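Local coordinates for regulator of nonsense transcripts 2 (Homo sapiens, PDB 4CEM), which takes part in nonsense-mediated mRNA decay, the pathway that degrades transcripts with premature stop codons, and carries three MIF4G domains, at residues Ala121-Arg135 against Asp149-Phe162. Residues are numbered along the deposited sequence; the frame is centred on the assembly and turned at random.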
ATOM      1  N   ALA A 121      10.687 -17.032  -3.759  1.00 37.80           N
ATOM      2  CA  ALA A 121      10.974 -15.589  -3.681  1.00 37.82           C
ATOM      3  C   ALA A 121      11.472 -15.017  -5.007  1.00 36.58           C
ATOM      4  O   ALA A 121      10.945 -14.002  -5.465  1.00 36.91           O
ATOM      5  CB  ALA A 121      11.959 -15.281  -2.556  1.00 36.63           C
ATOM      6  N   PRO A 122      12.469 -15.671  -5.640  1.00 36.81           N
ATOM      7  CA  PRO A 122      12.957 -15.221  -6.961  1.00 37.10           C
ATOM      8  C   PRO A 122      11.867 -15.176  -8.042  1.00 38.16           C
ATOM      9  O   PRO A 122      11.779 -14.199  -8.790  1.00 37.80           O
ATOM     10  CB  PRO A 122      14.017 -16.261  -7.316  1.00 36.65           C
ATOM     11  CG  PRO A 122      14.457 -16.828  -6.008  1.00 36.51           C
ATOM     12  CD  PRO A 122      13.219 -16.846  -5.159  1.00 36.93           C
ATOM     13  N   SER A 123      11.028 -16.209  -8.099  1.00 40.48           N
ATOM     14  CA  SER A 123       9.872 -16.212  -9.008  1.00 42.09           C
ATOM     15  C   SER A 123       8.882 -15.094  -8.702  1.00 43.30           C
ATOM     16  O   SER A 123       8.459 -14.379  -9.615  1.00 45.54           O
ATOM     17  CB  SER A 123       9.144 -17.549  -8.945  1.00 43.41           C
ATOM     18  OG  SER A 123      10.077 -18.614  -8.903  1.00 46.32           O
ATOM     19  N   LEU A 124       8.511 -14.943  -7.428  1.00 42.97           N
ATOM     20  CA  LEU A 124       7.566 -13.887  -7.016  1.00 41.47           C
ATOM     21  C   LEU A 124       8.090 -12.516  -7.428  1.00 41.96           C
ATOM     22  O   LEU A 124       7.385 -11.734  -8.075  1.00 42.20           O
ATOM     23  CB  LEU A 124       7.320 -13.923  -5.501  1.00 41.05           C
ATOM     24  CG  LEU A 124       6.192 -13.027  -4.968  1.00 40.73           C
ATOM     25  CD1 LEU A 124       4.836 -13.525  -5.440  1.00 40.16           C
ATOM     26  CD2 LEU A 124       6.220 -12.928  -3.446  1.00 40.14           C
ATOM     27  N   LEU A 125       9.339 -12.240  -7.065  1.00 41.28           N
ATOM     28  CA  LEU A 125       9.985 -10.991  -7.438  1.00 41.68           C
ATOM     29  C   LEU A 125       9.940 -10.814  -8.942  1.00 44.29           C
ATOM     30  O   LEU A 125       9.435  -9.810  -9.437  1.00 47.72           O
ATOM     31  CB  LEU A 125      11.440 -10.979  -6.968  1.00 40.29           C
ATOM     32  CG  LEU A 125      12.295  -9.784  -7.379  1.00 39.46           C
ATOM     33  CD1 LEU A 125      11.718  -8.502  -6.804  1.00 37.18           C
ATOM     34  CD2 LEU A 125      13.739  -9.996  -6.934  1.00 38.36           C
ATOM     35  N   GLN A 126      10.454 -11.803  -9.666  1.00 46.03           N
ATOM     36  CA  GLN A 126      10.585 -11.698 -11.117  1.00 48.62           C
ATOM     37  C   GLN A 126       9.225 -11.446 -11.775  1.00 46.55           C
ATOM     38  O   GLN A 126       9.101 -10.570 -12.629  1.00 46.75           O
ATOM     39  CB  GLN A 126      11.277 -12.946 -11.677  1.00 51.13           C
ATOM     40  CG  GLN A 126      11.600 -12.882 -13.162  1.00 54.93           C
ATOM     41  CD  GLN A 126      10.685 -13.757 -14.010  1.00 59.88           C
ATOM     42  OE1 GLN A 126      10.231 -13.215 -15.143  1.00 60.58           O
ATOM     43  NE2 GLN A 126      10.399 -14.911 -13.661  1.00 63.04           N
ATOM     44  N   VAL A 127       8.201 -12.159 -11.321  1.00 46.32           N
ATOM     45  CA  VAL A 127       6.854 -12.007 -11.875  1.00 47.84           C
ATOM     46  C   VAL A 127       6.197 -10.669 -11.527  1.00 49.89           C
ATOM     47  O   VAL A 127       5.392 -10.163 -12.311  1.00 54.48           O
ATOM     48  CB  VAL A 127       5.926 -13.161 -11.442  1.00 47.35           C
ATOM     49  CG1 VAL A 127       4.544 -12.998 -12.061  1.00 47.19           C
ATOM     50  CG2 VAL A 127       6.527 -14.497 -11.847  1.00 45.66           C
ATOM     51  N   TRP A 128       6.517 -10.105 -10.364  1.00 49.91           N
ATOM     52  CA  TRP A 128       6.102  -8.731 -10.050  1.00 50.64           C
ATOM     53  C   TRP A 128       6.740  -7.729 -10.978  1.00 52.15           C
ATOM     54  O   TRP A 128       6.094  -6.767 -11.400  1.00 52.05           O
ATOM     55  CB  TRP A 128       6.445  -8.344  -8.607  1.00 50.46           C
ATOM     56  CG  TRP A 128       5.404  -8.723  -7.582  1.00 48.18           C
ATOM     57  CD1 TRP A 128       5.556  -9.573  -6.498  1.00 48.03           C
ATOM     58  CD2 TRP A 128       4.021  -8.262  -7.508  1.00 47.42           C
ATOM     59  NE1 TRP A 128       4.392  -9.676  -5.786  1.00 47.04           N
ATOM     60  CE2 TRP A 128       3.434  -8.916  -6.336  1.00 47.13           C
ATOM     61  CE3 TRP A 128       3.237  -7.415  -8.268  1.00 47.27           C
ATOM     62  CZ2 TRP A 128       2.118  -8.710  -5.962  1.00 48.48           C
ATOM     63  CZ3 TRP A 128       1.912  -7.211  -7.881  1.00 48.76           C
ATOM     64  CH2 TRP A 128       1.364  -7.846  -6.753  1.00 48.15           C
ATOM     65  N   LYS A 129       8.020  -7.919 -11.290  1.00 52.50           N
ATOM     66  CA  LYS A 129       8.705  -7.008 -12.208  1.00 52.82           C
ATOM     67  C   LYS A 129       8.056  -7.028 -13.595  1.00 55.00           C
ATOM     68  O   LYS A 129       7.740  -5.973 -14.145  1.00 57.14           O
ATOM     69  CB  LYS A 129      10.188  -7.340 -12.312  1.00 50.95           C
ATOM     70  CG  LYS A 129      11.042  -6.754 -11.209  1.00 50.14           C
ATOM     71  CD  LYS A 129      12.489  -7.182 -11.397  1.00 51.66           C
ATOM     72  CE  LYS A 129      13.387  -6.752 -10.252  1.00 52.25           C
ATOM     73  NZ  LYS A 129      14.602  -7.610 -10.192  1.00 52.31           N
ATOM     74  N   LYS A 130       7.850  -8.222 -14.150  1.00 56.71           N
ATOM     75  CA  LYS A 130       7.149  -8.364 -15.430  1.00 59.36           C
ATOM     76  C   LYS A 130       5.787  -7.679 -15.360  1.00 59.69           C
ATOM     77  O   LYS A 130       5.393  -6.959 -16.278  1.00 60.33           O
ATOM     78  CB  LYS A 130       6.942  -9.841 -15.805  1.00 62.62           C
ATOM     79  CG  LYS A 130       8.216 -10.653 -16.016  1.00 66.48           C
ATOM     80  CD  LYS A 130       8.960 -10.255 -17.281  1.00 69.59           C
ATOM     81  CE  LYS A 130      10.274 -11.013 -17.406  1.00 72.83           C
ATOM     82  NZ  LYS A 130      11.148 -10.460 -18.482  1.00 75.12           N
ATOM     83  N   HIS A 131       5.074  -7.898 -14.261  1.00 58.87           N
ATOM     84  CA  HIS A 131       3.740  -7.334 -14.094  1.00 60.80           C
ATOM     85  C   HIS A 131       3.750  -5.826 -14.151  1.00 61.98           C
ATOM     86  O   HIS A 131       2.837  -5.226 -14.711  1.00 62.42           O
ATOM     87  CB  HIS A 131       3.123  -7.831 -12.788  1.00 61.26           C
ATOM     88  CG  HIS A 131       1.720  -7.336 -12.538  1.00 60.84           C
ATOM     89  ND1 HIS A 131       0.632  -8.065 -12.838  1.00 62.37           N
ATOM     90  CD2 HIS A 131       1.254  -6.147 -11.964  1.00 62.17           C
ATOM     91  CE1 HIS A 131      -0.479  -7.381 -12.483  1.00 64.07           C
ATOM     92  NE2 HIS A 131      -0.094  -6.205 -11.951  1.00 63.72           N
ATOM     93  N   PHE A 132       4.777  -5.192 -13.587  1.00 63.37           N
ATOM     94  CA  PHE A 132       4.913  -3.735 -13.694  1.00 66.04           C
ATOM     95  C   PHE A 132       5.452  -3.304 -15.058  1.00 68.49           C
ATOM     96  O   PHE A 132       5.407  -2.123 -15.387  1.00 70.85           O
ATOM     97  CB  PHE A 132       5.787  -3.161 -12.566  1.00 65.36           C
ATOM     98  CG  PHE A 132       5.177  -3.298 -11.200  1.00 64.25           C
ATOM     99  CD1 PHE A 132       3.915  -2.787 -10.933  1.00 65.88           C
ATOM    100  CD2 PHE A 132       5.863  -3.941 -10.177  1.00 64.18           C
ATOM    101  CE1 PHE A 132       3.346  -2.918  -9.677  1.00 64.24           C
ATOM    102  CE2 PHE A 132       5.301  -4.075  -8.920  1.00 61.82           C
ATOM    103  CZ  PHE A 132       4.041  -3.562  -8.669  1.00 62.59           C
ATOM    104  N   GLU A 133       5.966  -4.255 -15.843  1.00 71.67           N
ATOM    105  CA  GLU A 133       6.259  -4.011 -17.261  1.00 72.50           C
ATOM    106  C   GLU A 133       4.940  -3.893 -18.014  1.00 73.64           C
ATOM    107  O   GLU A 133       4.637  -2.851 -18.586  1.00 72.15           O
ATOM    108  CB  GLU A 133       7.092  -5.144 -17.871  1.00 73.46           C
ATOM    109  CG  GLU A 133       8.263  -4.654 -18.689  1.00 76.42           C
ATOM    110  CD  GLU A 133       9.402  -4.206 -17.799  1.00 78.23           C
ATOM    111  OE1 GLU A 133      10.087  -5.088 -17.234  1.00 79.23           O
ATOM    112  OE2 GLU A 133       9.600  -2.980 -17.657  1.00 78.68           O
ATOM    113  N   ALA A 134       4.150  -4.965 -17.984  1.00 73.27           N
ATOM    114  CA  ALA A 134       2.861  -5.006 -18.669  1.00 73.45           C
ATOM    115  C   ALA A 134       2.028  -3.748 -18.423  1.00 76.38           C
ATOM    116  O   ALA A 134       1.385  -3.247 -19.337  1.00 75.78           O
ATOM    117  CB  ALA A 134       2.083  -6.241 -18.246  1.00 68.74           C
ATOM    118  N   ARG A 135       2.045  -3.242 -17.192  1.00 84.31           N
ATOM    119  CA  ARG A 135       1.304  -2.028 -16.842  1.00 90.34           C
ATOM    120  C   ARG A 135       1.785  -0.801 -17.599  1.00 90.60           C
ATOM    121  O   ARG A 135       0.975  -0.054 -18.135  1.00 88.81           O
ATOM    122  CB  ARG A 135       1.416  -1.725 -15.347  1.00 98.02           C
ATOM    123  CG  ARG A 135       0.504  -2.554 -14.462  1.00105.18           C
ATOM    124  CD  ARG A 135       0.068  -1.770 -13.231  1.00111.80           C
ATOM    125  NE  ARG A 135      -0.970  -2.469 -12.476  1.00118.75           N
ATOM    126  CZ  ARG A 135      -2.238  -2.607 -12.867  1.00121.40           C
ATOM    127  NH1 ARG A 135      -2.667  -2.100 -14.023  1.00124.16           N
ATOM    128  NH2 ARG A 135      -3.089  -3.265 -12.094  1.00120.72           N
ATOM    129  N   ASP A 149      -1.334  -3.623  -4.731  1.00 48.60           N
ATOM    130  CA  ASP A 149      -0.040  -4.152  -5.154  1.00 48.73           C
ATOM    131  C   ASP A 149       1.096  -3.489  -4.395  1.00 47.88           C
ATOM    132  O   ASP A 149       1.994  -4.164  -3.881  1.00 46.96           O
ATOM    133  CB  ASP A 149       0.185  -3.945  -6.660  1.00 51.27           C
ATOM    134  CG  ASP A 149      -0.592  -4.930  -7.525  1.00 51.69           C
ATOM    135  OD1 ASP A 149      -1.401  -5.709  -6.978  1.00 51.69           O
ATOM    136  OD2 ASP A 149      -0.385  -4.918  -8.764  1.00 53.25           O
ATOM    137  N   LEU A 150       1.056  -2.162  -4.329  1.00 48.71           N
ATOM    138  CA  LEU A 150       2.118  -1.413  -3.668  1.00 47.67           C
ATOM    139  C   LEU A 150       2.192  -1.802  -2.193  1.00 46.53           C
ATOM    140  O   LEU A 150       3.272  -2.050  -1.666  1.00 47.60           O
ATOM    141  CB  LEU A 150       1.917   0.091  -3.828  1.00 47.83           C
ATOM    142  CG  LEU A 150       3.148   0.936  -3.486  1.00 49.30           C
ATOM    143  CD1 LEU A 150       4.236   0.748  -4.530  1.00 52.07           C
ATOM    144  CD2 LEU A 150       2.785   2.409  -3.357  1.00 48.83           C
ATOM    145  N   ARG A 151       1.046  -1.884  -1.533  1.00 45.43           N
ATOM    146  CA  ARG A 151       1.029  -2.319  -0.149  1.00 45.44           C
ATOM    147  C   ARG A 151       1.560  -3.740  -0.031  1.00 43.66           C
ATOM    148  O   ARG A 151       2.320  -4.055   0.891  1.00 42.00           O
ATOM    149  CB  ARG A 151      -0.378  -2.257   0.429  1.00 47.92           C
ATOM    150  CG  ARG A 151      -0.478  -2.889   1.809  1.00 50.70           C
ATOM    151  CD  ARG A 151      -1.909  -2.968   2.275  1.00 51.45           C
ATOM    152  NE  ARG A 151      -2.011  -3.662   3.551  1.00 53.68           N
ATOM    153  CZ  ARG A 151      -3.158  -3.901   4.180  1.00 55.30           C
ATOM    154  NH1 ARG A 151      -4.308  -3.507   3.651  1.00 57.08           N
ATOM    155  NH2 ARG A 151      -3.156  -4.539   5.344  1.00 56.66           N
ATOM    156  N   PHE A 152       1.140  -4.591  -0.965  1.00 43.25           N
ATOM    157  CA  PHE A 152       1.509  -6.001  -0.956  1.00 41.90           C
ATOM    158  C   PHE A 152       3.032  -6.144  -1.075  1.00 41.82           C
ATOM    159  O   PHE A 152       3.656  -6.741  -0.203  1.00 41.20           O
ATOM    160  CB  PHE A 152       0.780  -6.734  -2.084  1.00 43.04           C
ATOM    161  CG  PHE A 152       0.788  -8.253  -1.978  1.00 43.90           C
ATOM    162  CD1 PHE A 152       1.483  -8.937  -0.982  1.00 43.39           C
ATOM    163  CD2 PHE A 152       0.079  -9.004  -2.913  1.00 43.03           C
ATOM    164  CE1 PHE A 152       1.472 -10.319  -0.932  1.00 43.25           C
ATOM    165  CE2 PHE A 152       0.070 -10.385  -2.863  1.00 42.44           C
ATOM    166  CZ  PHE A 152       0.766 -11.042  -1.871  1.00 43.02           C
ATOM    167  N   ILE A 153       3.642  -5.570  -2.114  1.00 42.70           N
ATOM    168  CA  ILE A 153       5.106  -5.683  -2.262  1.00 43.15           C
ATOM    169  C   ILE A 153       5.854  -5.036  -1.089  1.00 42.42           C
ATOM    170  O   ILE A 153       6.951  -5.500  -0.713  1.00 41.20           O
ATOM    171  CB  ILE A 153       5.646  -5.151  -3.615  1.00 44.37           C
ATOM    172  CG1 ILE A 153       5.448  -3.645  -3.748  1.00 45.32           C
ATOM    173  CG2 ILE A 153       4.999  -5.888  -4.788  1.00 44.32           C
ATOM    174  CD1 ILE A 153       6.052  -3.084  -5.015  1.00 46.04           C
ATOM    175  N   ALA A 154       5.252  -3.991  -0.509  1.00 40.32           N
ATOM    176  CA  ALA A 154       5.744  -3.393   0.746  1.00 38.75           C
ATOM    177  C   ALA A 154       5.812  -4.423   1.878  1.00 37.62           C
ATOM    178  O   ALA A 154       6.878  -4.631   2.444  1.00 36.34           O
ATOM    179  CB  ALA A 154       4.878  -2.217   1.159  1.00 38.23           C
ATOM    180  N   GLU A 155       4.699  -5.088   2.192  1.00 36.15           N
ATOM    181  CA  GLU A 155       4.720  -6.111   3.246  1.00 37.46           C
ATOM    182  C   GLU A 155       5.725  -7.202   2.938  1.00 36.64           C
ATOM    183  O   GLU A 155       6.514  -7.586   3.806  1.00 35.47           O
ATOM    184  CB  GLU A 155       3.351  -6.768   3.461  1.00 38.76           C
ATOM    185  CG  GLU A 155       2.395  -5.988   4.345  1.00 41.11           C
ATOM    186  CD  GLU A 155       2.933  -5.692   5.734  1.00 41.48           C
ATOM    187  OE1 GLU A 155       3.725  -6.478   6.289  1.00 44.69           O
ATOM    188  OE2 GLU A 155       2.544  -4.657   6.279  1.00 42.56           O
ATOM    189  N   LEU A 156       5.694  -7.701   1.702  1.00 35.45           N
ATOM    190  CA  LEU A 156       6.585  -8.789   1.304  1.00 35.02           C
ATOM    191  C   LEU A 156       8.052  -8.436   1.552  1.00 33.79           C
ATOM    192  O   LEU A 156       8.873  -9.318   1.818  1.00 33.26           O
ATOM    193  CB  LEU A 156       6.378  -9.161  -0.168  1.00 35.58           C
ATOM    194  CG  LEU A 156       5.097  -9.927  -0.497  1.00 34.22           C
ATOM    195  CD1 LEU A 156       4.893  -9.958  -1.999  1.00 33.49           C
ATOM    196  CD2 LEU A 156       5.168 -11.329   0.077  1.00 33.55           C
ATOM    197  N   THR A 157       8.382  -7.153   1.457  1.00 31.68           N
ATOM    198  CA  THR A 157       9.720  -6.708   1.796  1.00 31.40           C
ATOM    199  C   THR A 157       9.871  -6.663   3.324  1.00 30.86           C
ATOM    200  O   THR A 157      10.771  -7.281   3.882  1.00 31.03           O
ATOM    201  CB  THR A 157      10.036  -5.341   1.152  1.00 31.58           C
ATOM    202  OG1 THR A 157       9.645  -5.357  -0.229  1.00 31.59           O
ATOM    203  CG2 THR A 157      11.518  -5.020   1.261  1.00 30.67           C
ATOM    204  N   ILE A 158       8.963  -5.973   4.005  1.00 31.99           N
ATOM    205  CA  ILE A 158       9.051  -5.820   5.465  1.00 31.83           C
ATOM    206  C   ILE A 158       9.160  -7.168   6.153  1.00 31.78           C
ATOM    207  O   ILE A 158       9.920  -7.342   7.106  1.00 34.61           O
ATOM    208  CB  ILE A 158       7.819  -5.116   6.053  1.00 30.78           C
ATOM    209  CG1 ILE A 158       7.727  -3.681   5.555  1.00 29.82           C
ATOM    210  CG2 ILE A 158       7.901  -5.119   7.572  1.00 30.91           C
ATOM    211  CD1 ILE A 158       6.409  -3.030   5.866  1.00 29.57           C
ATOM    212  N   VAL A 159       8.403  -8.118   5.633  1.00 31.22           N
ATOM    213  CA  VAL A 159       8.313  -9.464   6.189  1.00 31.26           C
ATOM    214  C   VAL A 159       9.487 -10.358   5.754  1.00 31.35           C
ATOM    215  O   VAL A 159       9.559 -11.520   6.131  1.00 32.25           O
ATOM    216  CB  VAL A 159       6.920 -10.040   5.813  1.00 31.74           C
ATOM    217  CG1 VAL A 159       6.985 -11.468   5.286  1.00 30.57           C
ATOM    218  CG2 VAL A 159       5.958  -9.854   6.976  1.00 30.47           C
ATOM    219  N   GLY A 160      10.413  -9.816   4.964  1.00 31.90           N
ATOM    220  CA  GLY A 160      11.662 -10.510   4.640  1.00 32.45           C
ATOM    221  C   GLY A 160      11.610 -11.604   3.578  1.00 33.00           C
ATOM    222  O   GLY A 160      12.584 -12.337   3.402  1.00 32.27           O
ATOM    223  N   ILE A 161      10.486 -11.725   2.874  1.00 33.30           N
ATOM    224  CA  ILE A 161      10.388 -12.631   1.733  1.00 33.73           C
ATOM    225  C   ILE A 161      11.278 -12.105   0.611  1.00 35.44           C
ATOM    226  O   ILE A 161      12.035 -12.863   0.006  1.00 38.21           O
ATOM    227  CB  ILE A 161       8.930 -12.794   1.264  1.00 33.56           C
ATOM    228  CG1 ILE A 161       8.140 -13.585   2.318  1.00 33.73           C
ATOM    229  CG2 ILE A 161       8.867 -13.514  -0.077  1.00 32.36           C
ATOM    230  CD1 ILE A 161       6.640 -13.542   2.145  1.00 33.22           C
ATOM    231  N   PHE A 162      11.191 -10.801   0.351  1.00 37.03           N
ATOM    232  CA  PHE A 162      12.199 -10.087  -0.440  1.00 36.55           C
ATOM    233  C   PHE A 162      13.268  -9.470   0.462  1.00 36.24           C
ATOM    234  O   PHE A 162      12.966  -8.985   1.550  1.00 38.64           O
ATOM    235  CB  PHE A 162      11.565  -8.961  -1.255  1.00 35.83           C
ATOM    236  CG  PHE A 162      10.509  -9.411  -2.212  1.00 35.47           C
ATOM    237  CD1 PHE A 162      10.518 -10.689  -2.760  1.00 35.43           C
ATOM    238  CD2 PHE A 162       9.513  -8.532  -2.602  1.00 36.02           C
ATOM    239  CE1 PHE A 162       9.530 -11.086  -3.647  1.00 34.06           C
ATOM    240  CE2 PHE A 162       8.530  -8.924  -3.497  1.00 35.50           C
ATOM    241  CZ  PHE A 162       8.541 -10.204  -4.018  1.00 33.79           C
TER
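Two consecutive antiparallel helices of the MIF4G domain, 120-137 and 143-158, pack through the indole of Trp-128, which enters as a knob among Asp-149, Phe-152, Ile-153 and Leu-156. The methyl CG2 of Ile-153 lies over one face of the indole in a CH-pi contact, 3.7 Å from the centroid of the five-membered ring. With its CG1 turned between the backbone N and the carbonyl carbon (chi1 66°), Ile-153 sends CD1 on to Phe-132, while CG2 is left to cover the indole. The far rim of the tryptophan, at CZ2, points toward the face of Phe-152 in an offset edge-to-face pair with planes at 83°. At CZ3 the same rim meets Asp-149 OD2, 3.4 Å away in the ring plane; the carboxylate's strongest partner is Lys-145, through a salt bridge at OD1.

Antiparallel neighbours of this kind are consistent with the all-helical, repeat-like MIF4G fold; the axes of the two segments come no closer than 12.5 Å, a separation filled by the indole and its neighbours. Helix 86-95 adds Val-94 against Trp-128. Were Trp-128 exchanged for an alanine, a gap would probably open between the helices, and Ile-153 CG2 and the face of Phe-152 would lose their aromatic partner.

Past Ile-158 the chain turns through a Schellman motif at Gly-160, and Phe-162 swings back against the beginning of helix 120-137. Its CE1 rests 3.8 Å from Leu-125 CB, and its CZ meets Leu-124 CD2 at 3.6 Å, the two side chains crossing at about a right angle. Leu-124, its CG anti to the backbone N (chi1 -171°), also reaches Leu-156 tip to tip, CD2 to CD1 at 3.6 Å. Beyond them, Ala-121 CB sits 3.5 Å from the carbonyl O of Ile-161.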